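MmeI (Methylophilus methylotrophus, PDB 5HR4) is a type IIL restriction-modification enzyme that binds DNA and probably methylates the amino group of adenine, with S-adenosyl-L-methionine as methyl donor. Local coordinates at residues E755-I760 against S851-Y856; L747-T752 against G787-T792; S537-T542 against L805-R810. All coordinates share one frame; numbering follows the deposited sequence.

Interaction 1 (E755-I760 against S851-Y856). With nucleotides of chain C.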
loop_
_atom_site.group_PDB
_atom_site.type_symbol
_atom_site.label_atom_id
_atom_site.label_comp_id
_atom_site.label_asym_id
_atom_site.label_seq_id
_atom_site.Cartn_x
_atom_site.Cartn_y
_atom_site.Cartn_z
ATOM N N GLU A 755 7.609 17.606 2.442
ATOM C CA GLU A 755 8.731 17.094 3.216
ATOM C C GLU A 755 10.070 17.640 2.735
ATOM O O GLU A 755 11.066 17.484 3.448
ATOM C CB GLU A 755 8.740 15.554 3.207
ATOM C CG GLU A 755 8.953 14.872 1.848
ATOM C CD GLU A 755 7.752 14.960 0.898
ATOM O OE1 GLU A 755 6.884 15.843 1.069
ATOM O OE2 GLU A 755 7.690 14.147 -0.045
ATOM N N ASN A 756 10.102 18.316 1.578
ATOM C CA ASN A 756 11.340 18.863 1.028
ATOM C C ASN A 756 11.844 20.093 1.782
ATOM O O ASN A 756 12.938 20.567 1.472
ATOM C CB ASN A 756 11.165 19.231 -0.460
ATOM C CG ASN A 756 10.926 18.002 -1.381
ATOM O OD1 ASN A 756 11.327 16.860 -1.089
ATOM N ND2 ASN A 756 10.278 18.260 -2.518
ATOM N N ARG A 757 11.085 20.621 2.736
ATOM C CA ARG A 757 11.505 21.750 3.550
ATOM C C ARG A 757 12.172 21.249 4.820
ATOM O O ARG A 757 11.821 20.196 5.351
ATOM C CB ARG A 757 10.312 22.645 3.908
ATOM C CG ARG A 757 9.563 23.153 2.696
ATOM C CD ARG A 757 8.728 24.387 2.973
ATOM N NE ARG A 757 7.861 24.629 1.829
ATOM C CZ ARG A 757 6.594 24.241 1.765
ATOM N NH1 ARG A 757 6.041 23.616 2.799
ATOM N NH2 ARG A 757 5.885 24.473 0.669
ATOM N N GLN A 758 13.155 22.007 5.301
ATOM C CA GLN A 758 13.876 21.613 6.502
ATOM C C GLN A 758 13.170 22.099 7.756
ATOM O O GLN A 758 13.438 21.593 8.853
ATOM C CB GLN A 758 15.320 22.137 6.450
ATOM N N PHE A 759 12.289 23.084 7.607
ATOM C CA PHE A 759 11.457 23.621 8.671
ATOM C C PHE A 759 10.035 23.719 8.141
ATOM O O PHE A 759 9.830 24.001 6.956
ATOM C CB PHE A 759 11.955 24.997 9.114
ATOM C CG PHE A 759 13.437 25.066 9.323
ATOM C CD1 PHE A 759 13.997 24.708 10.543
ATOM C CD2 PHE A 759 14.280 25.475 8.296
ATOM C CE1 PHE A 759 15.386 24.756 10.739
ATOM C CE2 PHE A 759 15.665 25.537 8.481
ATOM C CZ PHE A 759 16.213 25.176 9.707
ATOM N N ILE A 760 9.056 23.472 9.006
ATOM C CA ILE A 760 7.664 23.737 8.650
ATOM C C ILE A 760 7.422 25.236 8.735
ATOM O O ILE A 760 7.549 25.817 9.823
ATOM C CB ILE A 760 6.685 22.980 9.555
ATOM C CG1 ILE A 760 6.817 21.479 9.357
ATOM C CG2 ILE A 760 5.261 23.363 9.222
ATOM C CD1 ILE A 760 5.761 20.702 10.081
ATOM N N SER A 851 6.398 34.314 -0.944
ATOM C CA SER A 851 5.563 33.516 -0.056
ATOM C C SER A 851 6.454 32.716 0.891
ATOM O O SER A 851 7.662 32.579 0.675
ATOM C CB SER A 851 4.652 32.585 -0.862
ATOM O OG SER A 851 5.337 31.410 -1.289
ATOM N N LEU A 852 5.866 32.191 1.968
ATOM C CA LEU A 852 6.661 31.342 2.850
ATOM C C LEU A 852 7.169 30.113 2.113
ATOM O O LEU A 852 8.228 29.575 2.460
ATOM C CB LEU A 852 5.860 30.919 4.077
ATOM C CG LEU A 852 5.616 32.016 5.104
ATOM C CD1 LEU A 852 4.747 31.500 6.250
ATOM C CD2 LEU A 852 6.943 32.540 5.603
ATOM N N ALA A 853 6.446 29.661 1.088
ATOM C CA ALA A 853 6.960 28.554 0.292
ATOM C C ALA A 853 8.264 28.951 -0.386
ATOM O O ALA A 853 9.274 28.250 -0.271
ATOM C CB ALA A 853 5.923 28.107 -0.737
ATOM N N GLY A 854 8.270 30.104 -1.057
ATOM C CA GLY A 854 9.471 30.545 -1.749
ATOM C C GLY A 854 10.642 30.781 -0.820
ATOM O O GLY A 854 11.790 30.521 -1.187
ATOM N N LEU A 855 10.371 31.240 0.402
ATOM C CA LEU A 855 11.445 31.500 1.350
ATOM C C LEU A 855 11.968 30.234 2.002
ATOM O O LEU A 855 13.138 30.192 2.391
ATOM C CB LEU A 855 10.983 32.466 2.434
ATOM C CG LEU A 855 11.068 33.942 2.039
ATOM C CD1 LEU A 855 10.048 34.761 2.793
ATOM C CD2 LEU A 855 12.450 34.446 2.333
ATOM N N TYR A 856 11.136 29.198 2.146
ATOM C CA TYR A 856 11.560 27.988 2.844
ATOM C C TYR A 856 11.788 26.794 1.929
ATOM O O TYR A 856 12.056 25.692 2.420
ATOM C CB TYR A 856 10.559 27.633 3.942
ATOM C CG TYR A 856 10.773 28.419 5.215
ATOM C CD1 TYR A 856 10.415 29.761 5.300
ATOM C CD2 TYR A 856 11.342 27.821 6.330
ATOM C CE1 TYR A 856 10.616 30.474 6.472
ATOM C CE2 TYR A 856 11.545 28.528 7.503
ATOM C CZ TYR A 856 11.179 29.848 7.571
ATOM O OH TYR A 856 11.391 30.534 8.745
ATOM P P DG C 6 2.499 22.777 0.077
ATOM O OP1 DG C 6 2.428 23.953 -0.820
ATOM O OP2 DG C 6 3.626 22.620 1.041
ATOM O "O5'" DG C 6 1.163 22.518 0.947
ATOM C "C5'" DG C 6 0.058 23.343 0.842
ATOM C "C4'" DG C 6 -1.221 22.536 0.663
ATOM O "O4'" DG C 6 -1.005 21.377 -0.158
ATOM C "C3'" DG C 6 -1.919 22.049 1.931
ATOM O "O3'" DG C 6 -3.250 22.382 1.780
ATOM C "C2'" DG C 6 -1.744 20.539 1.886
ATOM C "C1'" DG C 6 -1.703 20.279 0.389
ATOM N N9 DG C 6 -0.934 19.103 0.034
ATOM C C8 DG C 6 0.438 19.026 -0.000
ATOM N N7 DG C 6 0.877 17.865 -0.369
ATOM C C5 DG C 6 -0.271 17.118 -0.601
ATOM C C6 DG C 6 -0.407 15.785 -1.033
ATOM O O6 DG C 6 0.483 14.976 -1.292
ATOM N N1 DG C 6 -1.737 15.407 -1.143
ATOM C C2 DG C 6 -2.812 16.222 -0.880
ATOM N N2 DG C 6 -4.022 15.674 -1.055
ATOM N N3 DG C 6 -2.701 17.489 -0.477
ATOM C C4 DG C 6 -1.402 17.865 -0.355
#
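The R757 guanidinium and the Y856 ring stand almost upright to one another, their planes 81° apart. At the guanidinium's edge, near its plane, lie O of Y856, in contact only, and OP2 of DG6 of chain C, while A853 comes in obliquely, its CB 3.9 Å from R757 NH2. At the edge of the Y856 ring sits F759, its CB 3.9 Å from CE2, meeting the tyrosine mainly through this methylene and without a ring stack. H869 lies against both aromatic rings, and with R844 it holds Y856 OH. A loop of the target recognition domain is thus joined to the short helix 852-856 of the C-terminal domain. That helix is N-capped by S851, whose OG accepts from G854 N at 3.2 Å, nearly straight (165°). The R757 chain, with CG beside the backbone N (chi1 -57°), runs past the last helical turn; its CG is 3.6 Å from Y856 O and its CD 3.9 Å from Y856 CB. Extended from CG to NE, it delivers two N-H groups to one phosphate oxygen: NH2 is 2.9 Å and NH1 3.1 Å from OP2 of DG6 of chain C, both bonds bent.

Interaction 2 (L747-T752 against G787-T792). With nucleotides of chain C; nucleotides of chain B.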
loop_
_atom_site.group_PDB
_atom_site.type_symbol
_atom_site.label_atom_id
_atom_site.label_comp_id
_atom_site.label_asym_id
_atom_site.label_seq_id
_atom_site.Cartn_x
_atom_site.Cartn_y
_atom_site.Cartn_z
ATOM N N LEU A 747 -0.305 31.934 16.772
ATOM C CA LEU A 747 0.745 31.339 15.953
ATOM C C LEU A 747 0.181 30.134 15.210
ATOM O O LEU A 747 -0.289 29.189 15.841
ATOM C CB LEU A 747 1.925 30.928 16.827
ATOM C CG LEU A 747 3.044 30.108 16.196
ATOM C CD1 LEU A 747 3.791 30.947 15.183
ATOM C CD2 LEU A 747 3.979 29.598 17.286
ATOM N N LEU A 748 0.242 30.170 13.881
ATOM C CA LEU A 748 -0.352 29.158 13.015
ATOM C C LEU A 748 0.695 28.158 12.535
ATOM O O LEU A 748 1.761 28.560 12.053
ATOM C CB LEU A 748 -1.003 29.835 11.811
ATOM C CG LEU A 748 -1.917 28.996 10.916
ATOM C CD1 LEU A 748 -2.834 29.927 10.148
ATOM C CD2 LEU A 748 -1.119 28.134 9.943
ATOM N N ILE A 749 0.370 26.869 12.608
ATOM C CA ILE A 749 1.213 25.790 12.098
ATOM C C ILE A 749 0.434 25.033 11.028
ATOM O O ILE A 749 -0.614 24.457 11.325
ATOM C CB ILE A 749 1.654 24.812 13.200
ATOM C CG1 ILE A 749 2.280 25.544 14.396
ATOM C CG2 ILE A 749 2.600 23.774 12.610
ATOM C CD1 ILE A 749 1.273 26.040 15.446
ATOM N N PRO A 750 0.891 24.999 9.780
ATOM C CA PRO A 750 0.174 24.236 8.750
ATOM C C PRO A 750 0.163 22.743 9.046
ATOM O O PRO A 750 1.126 22.186 9.577
ATOM C CB PRO A 750 0.968 24.539 7.474
ATOM C CG PRO A 750 1.550 25.895 7.730
ATOM C CD PRO A 750 1.910 25.881 9.196
ATOM N N GLU A 751 -0.929 22.079 8.652
ATOM C CA GLU A 751 -1.081 20.678 9.019
ATOM C C GLU A 751 -0.322 19.748 8.073
ATOM O O GLU A 751 0.411 18.866 8.525
ATOM C CB GLU A 751 -2.560 20.309 9.067
ATOM C CG GLU A 751 -2.844 18.970 9.732
ATOM C CD GLU A 751 -3.704 18.074 8.867
ATOM O OE1 GLU A 751 -3.577 18.155 7.620
ATOM O OE2 GLU A 751 -4.502 17.297 9.430
ATOM N N THR A 752 -0.461 19.944 6.763
ATOM C CA THR A 752 0.061 19.028 5.754
ATOM C C THR A 752 0.900 19.823 4.765
ATOM O O THR A 752 0.383 20.752 4.135
ATOM C CB THR A 752 -1.098 18.323 5.051
ATOM O OG1 THR A 752 -1.921 17.702 6.045
ATOM C CG2 THR A 752 -0.627 17.278 4.070
ATOM N N GLY A 787 10.172 30.511 18.425
ATOM C CA GLY A 787 11.521 30.018 18.258
ATOM C C GLY A 787 11.567 28.516 18.412
ATOM O O GLY A 787 12.207 27.819 17.620
ATOM N N LEU A 788 10.852 27.998 19.407
ATOM C CA LEU A 788 10.927 26.576 19.702
ATOM C C LEU A 788 10.409 25.748 18.534
ATOM O O LEU A 788 11.056 24.787 18.107
ATOM C CB LEU A 788 10.152 26.271 20.976
ATOM C CG LEU A 788 10.469 24.896 21.539
ATOM C CD1 LEU A 788 11.965 24.779 21.813
ATOM C CD2 LEU A 788 9.655 24.676 22.799
ATOM N N LEU A 789 9.251 26.120 17.986
ATOM C CA LEU A 789 8.678 25.382 16.862
ATOM C C LEU A 789 9.399 25.647 15.551
ATOM O O LEU A 789 9.181 24.917 14.582
ATOM C CB LEU A 789 7.203 25.735 16.697
ATOM C CG LEU A 789 6.374 25.706 17.966
ATOM C CD1 LEU A 789 4.921 25.898 17.596
ATOM C CD2 LEU A 789 6.590 24.398 18.719
ATOM N N SER A 790 10.220 26.685 15.484
ATOM C CA SER A 790 11.057 26.884 14.315
ATOM C C SER A 790 12.311 26.019 14.351
ATOM O O SER A 790 12.934 25.804 13.304
ATOM C CB SER A 790 11.444 28.361 14.199
ATOM N N SER A 791 12.671 25.500 15.521
ATOM C CA SER A 791 13.970 24.881 15.719
ATOM C C SER A 791 14.104 23.578 14.938
ATOM O O SER A 791 13.136 22.838 14.750
ATOM C CB SER A 791 14.197 24.605 17.205
ATOM O OG SER A 791 13.399 23.518 17.641
ATOM N N THR A 792 15.338 23.304 14.499
ATOM C CA THR A 792 15.680 22.001 13.942
ATOM C C THR A 792 15.242 20.874 14.868
ATOM O O THR A 792 14.769 19.827 14.409
ATOM C CB THR A 792 17.191 21.929 13.701
ATOM O OG1 THR A 792 17.532 22.746 12.581
ATOM C CG2 THR A 792 17.644 20.506 13.419
ATOM P P DG C 6 2.499 22.777 0.077
ATOM O OP1 DG C 6 2.428 23.953 -0.820
ATOM O OP2 DG C 6 3.626 22.620 1.041
ATOM O "O5'" DG C 6 1.163 22.518 0.947
ATOM C "C5'" DG C 6 0.058 23.343 0.842
ATOM C "C4'" DG C 6 -1.221 22.536 0.663
ATOM O "O4'" DG C 6 -1.005 21.377 -0.158
ATOM C "C3'" DG C 6 -1.919 22.049 1.931
ATOM O "O3'" DG C 6 -3.250 22.382 1.780
ATOM C "C2'" DG C 6 -1.744 20.539 1.886
ATOM C "C1'" DG C 6 -1.703 20.279 0.389
ATOM N N9 DG C 6 -0.934 19.103 0.034
ATOM C C8 DG C 6 0.438 19.026 -0.000
ATOM N N7 DG C 6 0.877 17.865 -0.369
ATOM C C5 DG C 6 -0.271 17.118 -0.601
ATOM C C6 DG C 6 -0.407 15.785 -1.033
ATOM O O6 DG C 6 0.483 14.976 -1.292
ATOM N N1 DG C 6 -1.737 15.407 -1.143
ATOM C C2 DG C 6 -2.812 16.222 -0.880
ATOM N N2 DG C 6 -4.022 15.674 -1.055
ATOM N N3 DG C 6 -2.701 17.489 -0.477
ATOM C C4 DG C 6 -1.402 17.865 -0.355
ATOM P P DC B 5 -1.799 10.209 11.534
ATOM O OP1 DC B 5 -1.006 9.032 11.972
ATOM O OP2 DC B 5 -1.179 11.469 11.092
ATOM O "O5'" DC B 5 -2.684 9.747 10.299
ATOM C "C5'" DC B 5 -3.530 8.643 10.412
ATOM C "C4'" DC B 5 -4.605 8.753 9.364
ATOM O "O4'" DC B 5 -5.375 9.936 9.592
ATOM C "C3'" DC B 5 -4.086 8.959 7.961
ATOM O "O3'" DC B 5 -3.743 7.720 7.411
ATOM C "C2'" DC B 5 -5.288 9.593 7.246
ATOM C "C1'" DC B 5 -6.083 10.212 8.405
ATOM N N1 DC B 5 -6.262 11.654 8.318
ATOM C C2 DC B 5 -7.549 12.165 8.138
ATOM O O2 DC B 5 -8.485 11.377 8.015
ATOM N N3 DC B 5 -7.726 13.506 8.083
ATOM C C4 DC B 5 -6.666 14.316 8.213
ATOM N N4 DC B 5 -6.870 15.641 8.160
ATOM C C5 DC B 5 -5.347 13.800 8.405
ATOM C C6 DC B 5 -5.199 12.476 8.460
#
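L747, I749 and L789 form a small apolar cluster between a strand and a helix of the target recognition domain. Helix 783-790 lies against one face of the four-stranded antiparallel sheet in which strand 746-750 is an inner strand, a helix-on-sheet layer with I749 CA 8.9 Å from L789 CA. One methyl makes both contacts: L789 CD1 is 3.8 Å from L747 CD2 and 4.2 Å from I749 CG1. L747 and I749 are two positions apart on the strand and therefore present the same face, whereas L748 points to the other, where it meets F682 of helix 679-683. The first torsion of L747 (chi1 171°) sets CG opposite the backbone N, and its CD2 projects from the strand toward the helix to meet L789 CD1; I749 crosses L789 at about a right angle. No hydrogen bond joins the two segments, so the evidence is for a purely apolar contact.

Further out, I762 and I778 also touch L789, and backbone bonds from L747 to I778 and from I749 to Y776 fix the strand beside its neighbour. Beyond P750 the chain reaches the DNA: OE2 of E751 accepts from N4 of DC5 of chain B at 3.2 Å (N-H...O 153°), a bond to the base that the sheet's end brings within range. T752 follows with CB 3.9 Å from C2' of DG6 of chain C. Farther along the chain from L789, D873 of helix 863-880 accepts from T792 N. S791 is the N-cap of the following helix, its OG accepting from H794 N. The same hydroxyl also donates back up the chain: S791 OG lies 2.7 Å from L788 O, in the carbonyl plane, and S791 N reaches that oxygen at 3.1 Å.

Interaction 3 (S537-T542 against L805-R810). With nucleotides of chain B.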
loop_
_atom_site.group_PDB
_atom_site.type_symbol
_atom_site.label_atom_id
_atom_site.label_comp_id
_atom_site.label_asym_id
_atom_site.label_seq_id
_atom_site.Cartn_x
_atom_site.Cartn_y
_atom_site.Cartn_z
ATOM N N SER A 537 3.413 -3.053 3.103
ATOM C CA SER A 537 2.353 -2.383 3.833
ATOM C C SER A 537 2.460 -0.889 3.576
ATOM O O SER A 537 3.536 -0.377 3.264
ATOM C CB SER A 537 2.420 -2.715 5.333
ATOM N N THR A 538 1.330 -0.203 3.662
ATOM C CA THR A 538 1.373 1.249 3.592
ATOM C C THR A 538 2.282 1.793 4.676
ATOM O O THR A 538 2.266 1.326 5.816
ATOM C CB THR A 538 -0.007 1.850 3.778
ATOM O OG1 THR A 538 0.167 3.238 4.088
ATOM C CG2 THR A 538 -0.731 1.151 4.938
ATOM N N ASN A 539 3.063 2.815 4.333
ATOM C CA ASN A 539 4.071 3.235 5.290
ATOM C C ASN A 539 3.443 3.797 6.545
ATOM O O ASN A 539 4.159 4.001 7.534
ATOM C CB ASN A 539 5.029 4.239 4.649
ATOM C CG ASN A 539 4.319 5.412 4.022
ATOM O OD1 ASN A 539 3.130 5.348 3.719
ATOM N ND2 ASN A 539 5.050 6.493 3.813
ATOM N N SER A 540 2.117 3.985 6.532
ATOM C CA SER A 540 1.395 4.633 7.622
ATOM C C SER A 540 1.448 3.826 8.912
ATOM O O SER A 540 1.414 4.412 10.001
ATOM C CB SER A 540 -0.058 4.861 7.209
ATOM O OG SER A 540 -0.246 6.180 6.723
ATOM N N ILE A 541 1.537 2.491 8.819
ATOM C CA ILE A 541 1.624 1.651 10.015
ATOM C C ILE A 541 2.971 1.744 10.703
ATOM O O ILE A 541 3.193 1.039 11.695
ATOM C CB ILE A 541 1.373 0.155 9.742
ATOM C CG1 ILE A 541 2.526 -0.457 8.931
ATOM C CG2 ILE A 541 0.009 -0.077 9.038
ATOM C CD1 ILE A 541 2.344 -1.982 8.680
ATOM N N THR A 542 3.879 2.589 10.218
ATOM C CA THR A 542 5.143 2.846 10.899
ATOM C C THR A 542 5.256 4.305 11.305
ATOM O O THR A 542 6.357 4.778 11.617
ATOM C CB THR A 542 6.357 2.451 10.034
ATOM O OG1 THR A 542 6.349 3.189 8.803
ATOM C CG2 THR A 542 6.357 0.949 9.720
ATOM N N LEU A 805 1.278 12.038 5.075
ATOM C CA LEU A 805 0.390 11.824 3.935
ATOM C C LEU A 805 1.257 11.443 2.742
ATOM O O LEU A 805 1.937 12.307 2.175
ATOM C CB LEU A 805 -0.416 13.084 3.630
ATOM C CG LEU A 805 -1.686 12.968 2.776
ATOM C CD1 LEU A 805 -2.293 14.357 2.593
ATOM C CD2 LEU A 805 -1.450 12.325 1.424
ATOM N N GLU A 806 1.174 10.177 2.309
ATOM C CA GLU A 806 2.249 9.557 1.541
ATOM C C GLU A 806 3.524 9.856 2.313
ATOM O O GLU A 806 3.882 9.124 3.237
ATOM C CB GLU A 806 2.337 10.069 0.089
ATOM C CG GLU A 806 1.467 9.312 -0.936
ATOM C CD GLU A 806 1.768 9.650 -2.421
ATOM O OE1 GLU A 806 2.231 10.783 -2.728
ATOM O OE2 GLU A 806 1.517 8.766 -3.287
ATOM N N SER A 807 4.173 10.973 2.001
ATOM C CA SER A 807 5.409 11.344 2.665
ATOM C C SER A 807 5.460 12.793 3.130
ATOM O O SER A 807 6.413 13.151 3.831
ATOM C CB SER A 807 6.609 11.056 1.743
ATOM O OG SER A 807 7.009 9.679 1.818
ATOM N N ARG A 808 4.479 13.637 2.780
ATOM C CA ARG A 808 4.514 15.008 3.276
ATOM C C ARG A 808 4.404 15.008 4.793
ATOM O O ARG A 808 3.799 14.118 5.391
ATOM C CB ARG A 808 3.392 15.865 2.690
ATOM C CG ARG A 808 2.850 15.392 1.413
ATOM C CD ARG A 808 3.618 15.835 0.228
ATOM N NE ARG A 808 3.279 14.907 -0.837
ATOM C CZ ARG A 808 3.908 13.753 -1.024
ATOM N NH1 ARG A 808 4.928 13.432 -0.232
ATOM N NH2 ARG A 808 3.535 12.935 -2.007
ATOM N N TYR A 809 5.036 16.000 5.424
ATOM C CA TYR A 809 4.833 16.187 6.848
ATOM C C TYR A 809 3.336 16.267 7.116
ATOM O O TYR A 809 2.586 16.852 6.332
ATOM C CB TYR A 809 5.528 17.462 7.330
ATOM C CG TYR A 809 6.994 17.562 7.013
ATOM C CD1 TYR A 809 7.783 16.420 6.920
ATOM C CD2 TYR A 809 7.597 18.799 6.800
ATOM C CE1 TYR A 809 9.124 16.495 6.619
ATOM C CE2 TYR A 809 8.943 18.888 6.503
ATOM C CZ TYR A 809 9.713 17.728 6.416
ATOM O OH TYR A 809 11.062 17.798 6.123
ATOM N N ARG A 810 2.895 15.642 8.204
ATOM C CA ARG A 810 1.556 15.878 8.743
ATOM C C ARG A 810 1.720 16.210 10.214
ATOM O O ARG A 810 2.153 15.362 10.997
ATOM C CB ARG A 810 0.618 14.682 8.572
ATOM C CG ARG A 810 -0.762 14.999 9.129
ATOM C CD ARG A 810 -1.732 13.830 9.092
ATOM N NE ARG A 810 -1.962 13.387 7.736
ATOM C CZ ARG A 810 -1.742 12.145 7.336
ATOM N NH1 ARG A 810 -1.320 11.253 8.222
ATOM N NH2 ARG A 810 -1.967 11.789 6.070
ATOM P P DC B 5 -1.799 10.209 11.534
ATOM O OP1 DC B 5 -1.006 9.032 11.972
ATOM O OP2 DC B 5 -1.179 11.469 11.092
ATOM O "O5'" DC B 5 -2.684 9.747 10.299
ATOM C "C5'" DC B 5 -3.530 8.643 10.412
ATOM C "C4'" DC B 5 -4.605 8.753 9.364
ATOM O "O4'" DC B 5 -5.375 9.936 9.592
ATOM C "C3'" DC B 5 -4.086 8.959 7.961
ATOM O "O3'" DC B 5 -3.743 7.720 7.411
ATOM C "C2'" DC B 5 -5.288 9.593 7.246
ATOM C "C1'" DC B 5 -6.083 10.212 8.405
ATOM N N1 DC B 5 -6.262 11.654 8.318
ATOM C C2 DC B 5 -7.549 12.165 8.138
ATOM O O2 DC B 5 -8.485 11.377 8.015
ATOM N N3 DC B 5 -7.726 13.506 8.083
ATOM C C4 DC B 5 -6.666 14.316 8.213
ATOM N N4 DC B 5 -6.870 15.641 8.160
ATOM C C5 DC B 5 -5.347 13.800 8.405
ATOM C C6 DC B 5 -5.199 12.476 8.460
ATOM P P DC B 8 -5.429 5.441 -4.245
ATOM O OP1 DC B 8 -6.757 4.860 -4.494
ATOM O OP2 DC B 8 -4.500 5.540 -5.392
ATOM O "O5'" DC B 8 -5.575 6.896 -3.604
ATOM C "C5'" DC B 8 -5.757 7.062 -2.202
ATOM C "C4'" DC B 8 -6.396 8.408 -1.919
ATOM O "O4'" DC B 8 -5.396 9.350 -1.420
ATOM C "C3'" DC B 8 -7.034 9.077 -3.130
ATOM O "O3'" DC B 8 -8.207 9.771 -2.710
ATOM C "C2'" DC B 8 -5.937 10.041 -3.590
ATOM C "C1'" DC B 8 -5.356 10.492 -2.249
ATOM N N1 DC B 8 -3.923 10.961 -2.319
ATOM C C2 DC B 8 -3.592 12.293 -2.014
ATOM O O2 DC B 8 -4.478 13.076 -1.696
ATOM N N3 DC B 8 -2.302 12.681 -2.075
ATOM C C4 DC B 8 -1.357 11.804 -2.419
ATOM N N4 DC B 8 -0.098 12.232 -2.460
ATOM C C5 DC B 8 -1.666 10.443 -2.729
ATOM C C6 DC B 8 -2.947 10.070 -2.666
ATOM P P DG B 6 -2.969 7.642 6.011
ATOM O OP1 DG B 6 -2.403 6.273 5.919
ATOM O OP2 DG B 6 -2.057 8.827 5.943
ATOM O "O5'" DG B 6 -4.161 7.747 4.935
ATOM C "C5'" DG B 6 -5.236 6.810 5.017
ATOM C "C4'" DG B 6 -6.254 7.040 3.923
ATOM O "O4'" DG B 6 -6.883 8.345 4.088
ATOM C "C3'" DG B 6 -5.713 7.021 2.508
ATOM O "O3'" DG B 6 -6.731 6.581 1.652
ATOM C "C2'" DG B 6 -5.377 8.497 2.258
ATOM C "C1'" DG B 6 -6.466 9.224 3.061
ATOM N N9 DG B 6 -6.012 10.474 3.680
ATOM C C8 DG B 6 -4.749 10.762 4.124
ATOM N N7 DG B 6 -4.632 11.962 4.625
ATOM C C5 DG B 6 -5.899 12.505 4.508
ATOM C C6 DG B 6 -6.379 13.780 4.886
ATOM O O6 DG B 6 -5.756 14.707 5.417
ATOM N N1 DG B 6 -7.732 13.931 4.588
ATOM C C2 DG B 6 -8.519 12.968 3.997
ATOM N N2 DG B 6 -9.804 13.290 3.791
ATOM N N3 DG B 6 -8.081 11.769 3.644
ATOM C C4 DG B 6 -6.762 11.607 3.929
HETATM O O HOH W 1 0.196 8.618 8.299
#
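N539 and E806 meet in a slender interdomain contact: the turn after strand 532-538 of the methyltransferase domain faces the tip of a beta hairpin, strands 803-805 and 808-810, in the target recognition domain. Direct burial is slight, 81 Å², and DNA and a water bridge the two segments. The water donates to S540 OG and to OP2 of DG6 of chain B, and accepts from R810 NH1. A bend at chi3 (-61°) turns the R810 guanidinium so that C6 of DC5 of chain B lies over one face and L805 N over the opposite one. Its NH1 donates to OP2 of DC5 of chain B at 2.9 Å (160°), and its NH2 to OP2 of DG6 of chain B at 3.0 Å. Were an alanine to replace R810, these two phosphates would probably lose this shared cationic partner, and the water one of its anchors. At the hairpin tip, E806 OE1 accepts from N4 of DC8 of chain B at 2.8 Å (161°) and is held by a salt bridge to R808 NH2, 2.6 Å away. R808 N closes the two-residue turn on L805 O. Acceptors aimed at cytosine N4 are typical of base reading from the major groove, here by a beta hairpin.

Interactions 1 and 2 are buried, their centres about 11 Å apart; interaction 3 is partly buried, its centre about 20 Å from each. All three include a residue bonded to DNA: a phosphate in 1, a base in 2, both in 3. Across its segments interaction 2 is apolar and stays within the target recognition domain. Interactions 1 and 3 join that domain to the C-terminal and methyltransferase domains, with arginines on phosphates. Y809 ties 755-760 to 805-810, its OH 2.6 Å from R757 O; a salt bridge, E755 to R808, adds a second tie. T752 CG2 packs 3.7 Å from L805 CD1, as strand 752-753 pairs with 808-810. F759 CD1 approaches S790 O, joining interactions 1 and 2.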